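Local atomic coordinates of diaminopimelate decarboxylase (Psychromonas ingrahamii, PDB entry 4XG1), a protein that probably converts meso-2,6-diaminopimelate into L-lysine and CO2 with pyridoxal 5'-phosphate as cofactor, the closing step of lysine biosynthesis. Residues Thr288-Leu293 with Ala302-Ala307; Asn309-Pro314 with Arg371-Tyr376; Asp96-Val101 with Gln117-Cys122. All blocks are in the same frame, centred on the assembly; numbering follows the deposited sequence.

Contacts 1 and 2 are buried and touch each other: strand 300-304 is followed in the chain by helix 313-317, and both contacts meet the second subunit. Contact 1 closes a hairpin in the mixed sheet, with backbone bonds, a bulge and an aspartate oxygen that takes one side-chain and one main-chain donor. Contact 2 has few direct protein contacts; its strong polar bonds go to the lysine-pyridoxal phosphate adduct. Contact 3 lies in the TIM barrel, its centre about 43 Å from that of contact 1. It is only partly buried, with K98 and N119 on the exposed side, and relies on apolar side chains and CA-H...O contacts.

Contact 1: Thr288-Leu293 with Ala302-Ala307; sequences TKVEFL and AIVDAA
T288 and D305 lie head to tail, and their ends meet: OG1 of T288 donates to OD1 of D305 at 2.5 Å, shorter than usual and of doubtful exact length. The threonine hydroxyl faces it by standing opposite its own main-chain N (chi1 180°). The same OD1 also takes the backbone N of K289, at 2.9 Å and nearly straight, from well above the carboxylate plane, while OD2 of D305 is bonded to T28. E291 comes in across D305, with OE2 3.4 Å from CB of D305 and the two carboxylate planes 79° apart. The crowding of like charge there is probably eased by R133 of the second subunit, which forms a salt bridge with E291, and by a weak one from NZ of K289.

Strands 284-294 and 300-304 make a beta hairpin with a classic bulge. The carbonyl O of I303 receives N of E291 at 2.7 Å and N of F292 at 3.3 Å, and N of I303 returns a bond to O of F292. At the bulge, CD1 of I303 lies at the edge of the F292 ring, near its plane, while CB of E291 covers one ring face. V290, V304, L293 and A302 occupy the other side of the sheet: CG2 of V290 meets CG1 of V304 at 4.2 Å, and CD2 of L293 rests 3.9 Å from CB of A302.

Contact 2: Asn309-Pro314 with Arg371-Tyr376; sequences NDLIRP and RSTGAY. With LLP ((2S)-2-amino-6-[[3-hydroxy-2-methyl-5-(phosphonooxymethyl)pyridin-4-yl]methylideneamino]hexanoic acid), chain T.
The active-site pocket that holds the lysine-pyridoxal phosphate adduct LLP is walled here by R313 and Y376, which touch each other through CD of R313 and O of Y376, 3.3 Å apart. R313 meets the adduct's carboxylate edge to edge, in the plane of the guanidinium: NE bonds to LLP O at 2.7 Å, almost straight (169°), and NH2 to OXT at 2.8 Å. Two bonds fix the rotation of the carboxylate, consistent with the substrate-binding part predicted for R313. A bend at chi3 (53°) turns the guanidinium toward it.

The Y376 ring lies flat along the aliphatic chain of the adduct, LLP CB sitting 3.5 Å above its centre, and at its far edge OH donates to phosphate oxygen OP1 at 2.6 Å. A phenylalanine in its place would probably leave OP1 without this bond and the phosphate less firmly held. The backbone of Y376 is tied back by a water, which accepts from N of I312 and donates to O of Y376. Away from the pocket, L311 lies across T373, CD2 to CG2 3.9 Å.

E349 of the second subunit also binds the adduct, and Y384 of that subunit packs on Y376. L311 and T373 together lean on Y31 of strand 30-34 and L286 of strand 284-294, while helix 277-280 lies against A375 and Y376.

Contact 3: Asp96-Val101 with Gln117-Cys122; sequences DPKKIV and QANIMC
The carbonyl O of P97 takes contacts from both segments: CA of I120 points its hydrogen at it from 3.0 Å, nearly straight at 167°, and N of I100 adds a weak bond from within its own turn. Next to it, CB of P97 rests 3.4 Å from O of A118. That turn begins as an Asx turn, with OD1 of D96 accepting from N of K98. On the other side the chain leaves helix 109-117 through a Schellman motif, where N119 takes positive phi, and I120 and M121 then lie beside P97-I100.

M121 curls round a second carbonyl. Its chain starts out extended, then folds at chi3 (-75°), and O of K98 lies 3.1 Å from CB and 3.2 Å from CE of M121. I100 and I120 are set crosswise with their CG2 methyls 3.7 Å apart; I100 also reaches L87 and V90 of helix 84-92. On the exposed side, CG of K98 passes the amide of N119 obliquely.

V101 and C122 then pair as parallel neighbours, CG1 of V101 4.1 Å from CB of C122. Both side chains face the barrel interior, V101 touching D236 and E274, a predicted cofactor-binding residue, and C122 touching H234. Strand 100-102, helix 109-117 and strand 122-125 thus form one beta-alpha-beta crossover of the TIM barrel, the fold of the pyridoxal-binding domain.

Contact 1: Thr288-Leu293 with Ala302-Ala307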
loop_
_atom_site.group_PDB
_atom_site.type_symbol
_atom_site.label_atom_id
_atom_site.label_comp_id
_atom_site.label_asym_id
_atom_site.label_seq_id
_atom_site.Cartn_x
_atom_site.Cartn_y
_atom_site.Cartn_z
ATOM N N THR B 288 -15.677 10.636 -1.625
ATOM C CA THR B 288 -16.059 9.714 -0.593
ATOM C C THR B 288 -17.296 10.229 0.120
ATOM O O THR B 288 -17.568 11.416 0.137
ATOM C CB THR B 288 -14.901 9.506 0.389
ATOM O OG1 THR B 288 -15.289 8.591 1.419
ATOM C CG2 THR B 288 -14.502 10.818 1.012
ATOM N N LYS B 289 -18.031 9.331 0.744
ATOM C CA LYS B 289 -19.276 9.658 1.396
ATOM C C LYS B 289 -19.091 9.592 2.912
ATOM O O LYS B 289 -18.440 8.670 3.439
ATOM C CB LYS B 289 -20.324 8.650 0.971
ATOM C CG LYS B 289 -21.700 8.803 1.624
ATOM C CD LYS B 289 -22.623 7.665 1.188
ATOM C CE LYS B 289 -23.417 7.122 2.373
ATOM N NZ LYS B 289 -23.618 5.648 2.276
ATOM N N VAL B 290 -19.638 10.582 3.614
ATOM C CA VAL B 290 -19.609 10.596 5.072
ATOM C C VAL B 290 -20.627 9.574 5.560
ATOM O O VAL B 290 -21.812 9.646 5.203
ATOM C CB VAL B 290 -20.004 11.992 5.618
ATOM C CG1 VAL B 290 -20.025 11.988 7.131
ATOM C CG2 VAL B 290 -19.035 13.056 5.123
ATOM N N GLU B 291 -20.188 8.642 6.379
ATOM C CA GLU B 291 -21.090 7.671 6.930
ATOM C C GLU B 291 -21.597 8.191 8.265
ATOM O O GLU B 291 -22.799 8.362 8.442
ATOM C CB GLU B 291 -20.391 6.326 7.125
ATOM C CG GLU B 291 -19.772 5.750 5.854
ATOM C CD GLU B 291 -20.743 4.943 5.013
ATOM O OE1 GLU B 291 -21.982 5.047 5.201
ATOM O OE2 GLU B 291 -20.256 4.231 4.122
ATOM N N PHE B 292 -20.686 8.446 9.192
ATOM C CA PHE B 292 -21.047 8.860 10.525
ATOM C C PHE B 292 -20.262 10.065 10.989
ATOM O O PHE B 292 -19.177 10.349 10.463
ATOM C CB PHE B 292 -20.740 7.774 11.511
ATOM C CG PHE B 292 -21.308 6.449 11.155
ATOM C CD1 PHE B 292 -22.635 6.322 10.826
ATOM C CD2 PHE B 292 -20.518 5.323 11.196
ATOM C CE1 PHE B 292 -23.160 5.098 10.506
ATOM C CE2 PHE B 292 -21.036 4.083 10.891
ATOM C CZ PHE B 292 -22.372 3.975 10.554
ATOM N N LEU B 293 -20.825 10.775 11.976
ATOM C CA LEU B 293 -20.115 11.828 12.698
ATOM C C LEU B 293 -20.082 11.408 14.130
ATOM O O LEU B 293 -21.110 11.054 14.695
ATOM C CB LEU B 293 -20.806 13.152 12.567
ATOM C CG LEU B 293 -20.957 13.685 11.150
ATOM C CD1 LEU B 293 -21.810 14.955 11.183
ATOM C CD2 LEU B 293 -19.621 13.976 10.500
ATOM N N ALA B 302 -15.284 12.746 11.317
ATOM C CA ALA B 302 -16.084 12.343 10.169
ATOM C C ALA B 302 -15.561 10.983 9.671
ATOM O O ALA B 302 -14.430 10.869 9.219
ATOM C CB ALA B 302 -16.002 13.370 9.055
ATOM N N ILE B 303 -16.389 9.967 9.773
ATOM C CA ILE B 303 -16.080 8.653 9.289
ATOM C C ILE B 303 -16.615 8.523 7.873
ATOM O O ILE B 303 -17.812 8.547 7.667
ATOM C CB ILE B 303 -16.718 7.622 10.213
ATOM C CG1 ILE B 303 -16.131 7.829 11.601
ATOM C CG2 ILE B 303 -16.436 6.209 9.725
ATOM C CD1 ILE B 303 -16.759 6.973 12.645
ATOM N N VAL B 304 -15.709 8.371 6.906
ATOM C CA VAL B 304 -16.048 8.304 5.497
ATOM C C VAL B 304 -15.833 6.892 4.926
ATOM O O VAL B 304 -15.296 6.037 5.600
ATOM C CB VAL B 304 -15.195 9.318 4.699
ATOM C CG1 VAL B 304 -15.588 10.739 5.083
ATOM C CG2 VAL B 304 -13.683 9.086 4.919
ATOM N N ASP B 305 -16.238 6.655 3.684
ATOM C CA ASP B 305 -16.169 5.327 3.138
ATOM C C ASP B 305 -14.882 5.067 2.332
ATOM O O ASP B 305 -14.713 3.970 1.792
ATOM C CB ASP B 305 -17.432 4.983 2.325
ATOM C CG ASP B 305 -17.604 5.825 1.105
ATOM O OD1 ASP B 305 -16.777 6.726 0.858
ATOM O OD2 ASP B 305 -18.541 5.569 0.310
ATOM N N ALA B 306 -13.989 6.064 2.240
ATOM C CA ALA B 306 -12.635 5.851 1.714
ATOM C C ALA B 306 -11.660 5.692 2.882
ATOM O O ALA B 306 -11.901 6.236 3.958
ATOM C CB ALA B 306 -12.216 7.000 0.842
ATOM N N ALA B 307 -10.555 4.993 2.650
ATOM C CA ALA B 307 -9.589 4.717 3.679
ATOM C C ALA B 307 -8.165 4.639 3.137
ATOM O O ALA B 307 -7.924 4.888 1.966
ATOM C CB ALA B 307 -9.961 3.420 4.377
#

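Contact 2: Asn309-Pro314 with Arg371-Tyr376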
loop_
_atom_site.group_PDB
_atom_site.type_symbol
_atom_site.label_atom_id
_atom_site.label_comp_id
_atom_site.label_asym_id
_atom_site.label_seq_id
_atom_site.Cartn_x
_atom_site.Cartn_y
_atom_site.Cartn_z
ATOM N N ASN B 309 -6.419 2.159 2.400
ATOM C CA ASN B 309 -6.264 1.246 1.258
ATOM C C ASN B 309 -6.644 1.884 -0.072
ATOM O O ASN B 309 -6.214 1.414 -1.123
ATOM C CB ASN B 309 -7.074 -0.019 1.404
ATOM C CG ASN B 309 -8.536 0.236 1.158
ATOM O OD1 ASN B 309 -9.167 1.009 1.910
ATOM N ND2 ASN B 309 -9.081 -0.347 0.097
ATOM N N ASP B 310 -7.446 2.940 -0.035
ATOM C CA ASP B 310 -7.769 3.691 -1.257
ATOM C C ASP B 310 -6.711 4.766 -1.511
ATOM O O ASP B 310 -6.296 4.981 -2.655
ATOM C CB ASP B 310 -9.109 4.318 -1.071
ATOM C CG ASP B 310 -10.189 3.315 -0.820
ATOM O OD1 ASP B 310 -10.493 2.518 -1.746
ATOM O OD2 ASP B 310 -10.830 3.405 0.245
ATOM N N LEU B 311 -6.261 5.412 -0.418
ATOM C CA LEU B 311 -5.291 6.492 -0.493
ATOM C C LEU B 311 -4.398 6.448 0.686
ATOM O O LEU B 311 -4.804 6.768 1.825
ATOM C CB LEU B 311 -5.994 7.855 -0.518
ATOM C CG LEU B 311 -5.098 9.096 -0.522
ATOM C CD1 LEU B 311 -4.388 9.259 -1.845
ATOM C CD2 LEU B 311 -5.921 10.336 -0.277
ATOM N N ILE B 312 -3.141 6.093 0.452
ATOM C CA ILE B 312 -2.233 5.855 1.583
ATOM C C ILE B 312 -1.355 7.052 1.960
ATOM O O ILE B 312 -0.653 7.027 2.968
ATOM C CB ILE B 312 -1.385 4.606 1.337
ATOM C CG1 ILE B 312 -0.876 4.039 2.676
ATOM C CG2 ILE B 312 -0.216 4.930 0.436
ATOM C CD1 ILE B 312 -0.339 2.641 2.605
ATOM N N ARG B 313 -1.388 8.094 1.152
ATOM C CA ARG B 313 -0.379 9.162 1.266
ATOM C C ARG B 313 -0.421 9.824 2.642
ATOM O O ARG B 313 0.619 10.027 3.260
ATOM C CB ARG B 313 -0.489 10.193 0.146
ATOM C CG ARG B 313 -0.586 9.596 -1.249
ATOM C CD ARG B 313 -0.164 10.547 -2.374
ATOM N NE ARG B 313 1.178 11.084 -2.114
ATOM C CZ ARG B 313 1.464 12.297 -1.639
ATOM N NH1 ARG B 313 0.504 13.168 -1.357
ATOM N NH2 ARG B 313 2.734 12.643 -1.464
ATOM N N PRO B 314 -1.613 10.132 3.151
ATOM C CA PRO B 314 -1.651 10.713 4.475
ATOM C C PRO B 314 -1.087 9.804 5.553
ATOM O O PRO B 314 -0.274 10.243 6.374
ATOM C CB PRO B 314 -3.155 10.971 4.699
ATOM C CG PRO B 314 -3.713 11.129 3.319
ATOM C CD PRO B 314 -2.950 10.097 2.532
ATOM N N ARG B 371 -8.601 16.317 -2.754
ATOM C CA ARG B 371 -7.932 16.808 -3.931
ATOM C C ARG B 371 -6.525 16.264 -4.062
ATOM O O ARG B 371 -5.942 15.800 -3.094
ATOM C CB ARG B 371 -7.920 18.316 -3.929
ATOM C CG ARG B 371 -9.289 18.915 -4.199
ATOM C CD ARG B 371 -9.254 20.415 -4.511
ATOM N NE ARG B 371 -8.015 20.826 -5.181
ATOM C CZ ARG B 371 -7.780 20.804 -6.500
ATOM N NH1 ARG B 371 -8.713 20.387 -7.363
ATOM N NH2 ARG B 371 -6.572 21.182 -6.952
ATOM N N SER B 372 -6.002 16.314 -5.273
ATOM C CA SER B 372 -4.604 16.064 -5.543
ATOM C C SER B 372 -4.244 14.626 -5.362
ATOM O O SER B 372 -3.181 14.295 -4.815
ATOM C CB SER B 372 -3.707 16.925 -4.644
ATOM O OG SER B 372 -4.176 18.256 -4.580
ATOM N N THR B 373 -5.116 13.757 -5.825
ATOM C CA THR B 373 -4.953 12.343 -5.604
ATOM C C THR B 373 -4.755 11.598 -6.918
ATOM O O THR B 373 -4.867 10.384 -6.981
ATOM C CB THR B 373 -6.156 11.751 -4.874
ATOM O OG1 THR B 373 -7.320 11.957 -5.663
ATOM C CG2 THR B 373 -6.327 12.357 -3.531
ATOM N N GLY B 374 -4.414 12.324 -7.970
ATOM C CA GLY B 374 -4.209 11.690 -9.263
ATOM C C GLY B 374 -2.859 10.991 -9.398
ATOM O O GLY B 374 -2.661 10.213 -10.337
ATOM N N ALA B 375 -1.929 11.294 -8.492
ATOM C CA ALA B 375 -0.612 10.692 -8.496
ATOM C C ALA B 375 -0.361 9.985 -7.179
ATOM O O ALA B 375 -0.602 10.524 -6.117
ATOM C CB ALA B 375 0.424 11.761 -8.687
ATOM N N TYR B 376 0.100 8.748 -7.269
ATOM C CA TYR B 376 0.396 7.955 -6.089
ATOM C C TYR B 376 -0.847 7.764 -5.233
ATOM O O TYR B 376 -0.768 7.695 -3.993
ATOM C CB TYR B 376 1.564 8.575 -5.334
ATOM C CG TYR B 376 2.719 8.804 -6.276
ATOM C CD1 TYR B 376 3.459 7.729 -6.759
ATOM C CD2 TYR B 376 3.044 10.057 -6.727
ATOM C CE1 TYR B 376 4.513 7.919 -7.634
ATOM C CE2 TYR B 376 4.095 10.258 -7.634
ATOM C CZ TYR B 376 4.802 9.194 -8.077
ATOM O OH TYR B 376 5.818 9.350 -8.952
HETATM N N1 LLP T . 11.804 8.845 -12.380
HETATM C C2 LLP T . 12.267 8.026 -11.429
HETATM C "C2'" LLP T . 13.509 7.216 -11.698
HETATM C C3 LLP T . 11.516 7.940 -10.162
HETATM O O3 LLP T . 11.959 7.150 -9.158
HETATM C C4 LLP T . 10.315 8.764 -9.980
HETATM C "C4'" LLP T . 9.507 8.773 -8.721
HETATM C C5 LLP T . 9.907 9.629 -11.105
HETATM C C6 LLP T . 10.678 9.600 -12.257
HETATM C "C5'" LLP T . 8.684 10.504 -11.056
HETATM O OP4 LLP T . 8.732 11.439 -10.053
HETATM P P LLP T . 7.600 12.551 -9.824
HETATM O OP1 LLP T . 6.298 11.764 -9.883
HETATM O OP2 LLP T . 7.946 13.297 -8.515
HETATM O OP3 LLP T . 7.799 13.651 -10.884
HETATM N N LLP T . 4.855 7.480 -3.439
HETATM C CA LLP T . 5.460 8.868 -3.300
HETATM C CB LLP T . 6.091 9.328 -4.610
HETATM C CG LLP T . 7.585 9.105 -4.751
HETATM C CD LLP T . 7.951 8.465 -6.071
HETATM C CE LLP T . 9.480 8.463 -6.256
HETATM N NZ LLP T . 10.024 8.060 -7.569
HETATM C C LLP T . 4.355 9.846 -2.982
HETATM O O LLP T . 3.184 9.505 -2.970
HETATM O OXT LLP T . 4.572 11.021 -2.740
HETATM O O HOH W 1 -2.431 6.196 -2.228
#

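Contact 3: Asp96-Val101 with Gln117-Cys122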
loop_
_atom_site.group_PDB
_atom_site.type_symbol
_atom_site.label_atom_id
_atom_site.label_comp_id
_atom_site.label_asym_id
_atom_site.label_seq_id
_atom_site.Cartn_x
_atom_site.Cartn_y
_atom_site.Cartn_z
ATOM N N ASP B 96 4.299 3.664 -27.500
ATOM C CA ASP B 96 5.423 3.264 -28.365
ATOM C C ASP B 96 6.637 2.755 -27.587
ATOM O O ASP B 96 7.288 3.523 -26.920
ATOM C CB ASP B 96 5.828 4.450 -29.206
ATOM C CG ASP B 96 6.925 4.132 -30.216
ATOM O OD1 ASP B 96 7.512 3.016 -30.230
ATOM O OD2 ASP B 96 7.192 5.055 -31.016
ATOM N N PRO B 97 6.962 1.463 -27.704
ATOM C CA PRO B 97 8.020 0.925 -26.851
ATOM C C PRO B 97 9.374 1.511 -27.176
ATOM O O PRO B 97 10.298 1.320 -26.415
ATOM C CB PRO B 97 8.031 -0.574 -27.180
ATOM C CG PRO B 97 6.862 -0.835 -28.050
ATOM C CD PRO B 97 6.436 0.461 -28.646
ATOM N N LYS B 98 9.503 2.142 -28.337
ATOM C CA LYS B 98 10.746 2.787 -28.697
ATOM C C LYS B 98 10.931 4.035 -27.874
ATOM O O LYS B 98 12.022 4.544 -27.822
ATOM C CB LYS B 98 10.786 3.180 -30.193
ATOM C CG LYS B 98 11.034 2.037 -31.181
ATOM C CD LYS B 98 10.938 2.535 -32.646
ATOM C CE LYS B 98 9.733 2.057 -33.468
ATOM N NZ LYS B 98 10.000 0.791 -34.224
ATOM N N LYS B 99 9.856 4.554 -27.289
ATOM C CA LYS B 99 9.909 5.750 -26.472
ATOM C C LYS B 99 9.832 5.437 -24.981
ATOM O O LYS B 99 9.400 6.269 -24.173
ATOM C CB LYS B 99 8.797 6.677 -26.839
ATOM C CG LYS B 99 8.843 7.086 -28.284
ATOM C CD LYS B 99 7.907 8.271 -28.536
ATOM C CE LYS B 99 7.695 8.478 -30.002
ATOM N NZ LYS B 99 6.747 9.609 -30.178
ATOM N N ILE B 100 10.275 4.246 -24.631
ATOM C CA ILE B 100 10.204 3.793 -23.256
ATOM C C ILE B 100 11.603 3.734 -22.687
ATOM O O ILE B 100 12.464 3.033 -23.234
ATOM C CB ILE B 100 9.619 2.378 -23.150
ATOM C CG1 ILE B 100 8.110 2.450 -23.334
ATOM C CG2 ILE B 100 9.919 1.761 -21.787
ATOM C CD1 ILE B 100 7.439 1.098 -23.257
ATOM N N VAL B 101 11.804 4.396 -21.558
ATOM C CA VAL B 101 12.995 4.118 -20.756
ATOM C C VAL B 101 12.596 3.378 -19.494
ATOM O O VAL B 101 11.518 3.576 -18.964
ATOM C CB VAL B 101 13.813 5.395 -20.471
ATOM C CG1 VAL B 101 13.961 6.196 -21.766
ATOM C CG2 VAL B 101 13.153 6.274 -19.427
ATOM N N GLN B 117 13.316 -7.522 -25.903
ATOM C CA GLN B 117 12.473 -8.037 -26.987
ATOM C C GLN B 117 11.421 -7.039 -27.449
ATOM O O GLN B 117 10.969 -7.113 -28.563
ATOM C CB GLN B 117 11.828 -9.354 -26.595
ATOM C CG GLN B 117 12.860 -10.450 -26.440
ATOM C CD GLN B 117 12.336 -11.701 -25.773
ATOM O OE1 GLN B 117 12.611 -11.945 -24.593
ATOM N NE2 GLN B 117 11.569 -12.491 -26.500
ATOM N N ALA B 118 11.050 -6.083 -26.614
ATOM C CA ALA B 118 10.138 -5.024 -27.041
ATOM C C ALA B 118 10.885 -3.848 -27.615
ATOM O O ALA B 118 10.270 -2.891 -28.103
ATOM C CB ALA B 118 9.298 -4.564 -25.877
ATOM N N ASN B 119 12.222 -3.898 -27.539
ATOM C CA ASN B 119 13.078 -2.932 -28.225
ATOM C C ASN B 119 12.907 -1.508 -27.683
ATOM O O ASN B 119 12.682 -0.536 -28.434
ATOM C CB ASN B 119 12.785 -3.000 -29.727
ATOM C CG ASN B 119 13.706 -2.146 -30.542
ATOM O OD1 ASN B 119 14.918 -2.190 -30.368
ATOM N ND2 ASN B 119 13.129 -1.332 -31.436
ATOM N N ILE B 120 13.052 -1.382 -26.360
ATOM C CA ILE B 120 12.901 -0.071 -25.698
ATOM C C ILE B 120 14.083 0.820 -25.975
ATOM O O ILE B 120 15.148 0.330 -26.285
ATOM C CB ILE B 120 12.711 -0.174 -24.178
ATOM C CG1 ILE B 120 13.875 -0.899 -23.517
ATOM C CG2 ILE B 120 11.425 -0.919 -23.862
ATOM C CD1 ILE B 120 14.016 -0.537 -22.055
ATOM N N MET B 121 13.869 2.122 -25.820
ATOM C CA MET B 121 14.895 3.134 -25.977
ATOM C C MET B 121 16.138 2.961 -25.080
ATOM O O MET B 121 17.244 3.103 -25.570
ATOM C CB MET B 121 14.321 4.517 -25.702
ATOM C CG MET B 121 15.260 5.658 -26.034
ATOM S SD MET B 121 14.456 7.272 -25.829
ATOM C CE MET B 121 13.418 7.312 -27.262
ATOM N N CYS B 122 15.975 2.688 -23.785
ATOM C CA CYS B 122 17.114 2.793 -22.862
ATOM C C CYS B 122 16.830 2.160 -21.498
ATOM O O CYS B 122 15.729 2.246 -20.994
ATOM C CB CYS B 122 17.490 4.288 -22.684
ATOM S SG CYS B 122 19.156 4.596 -22.109
#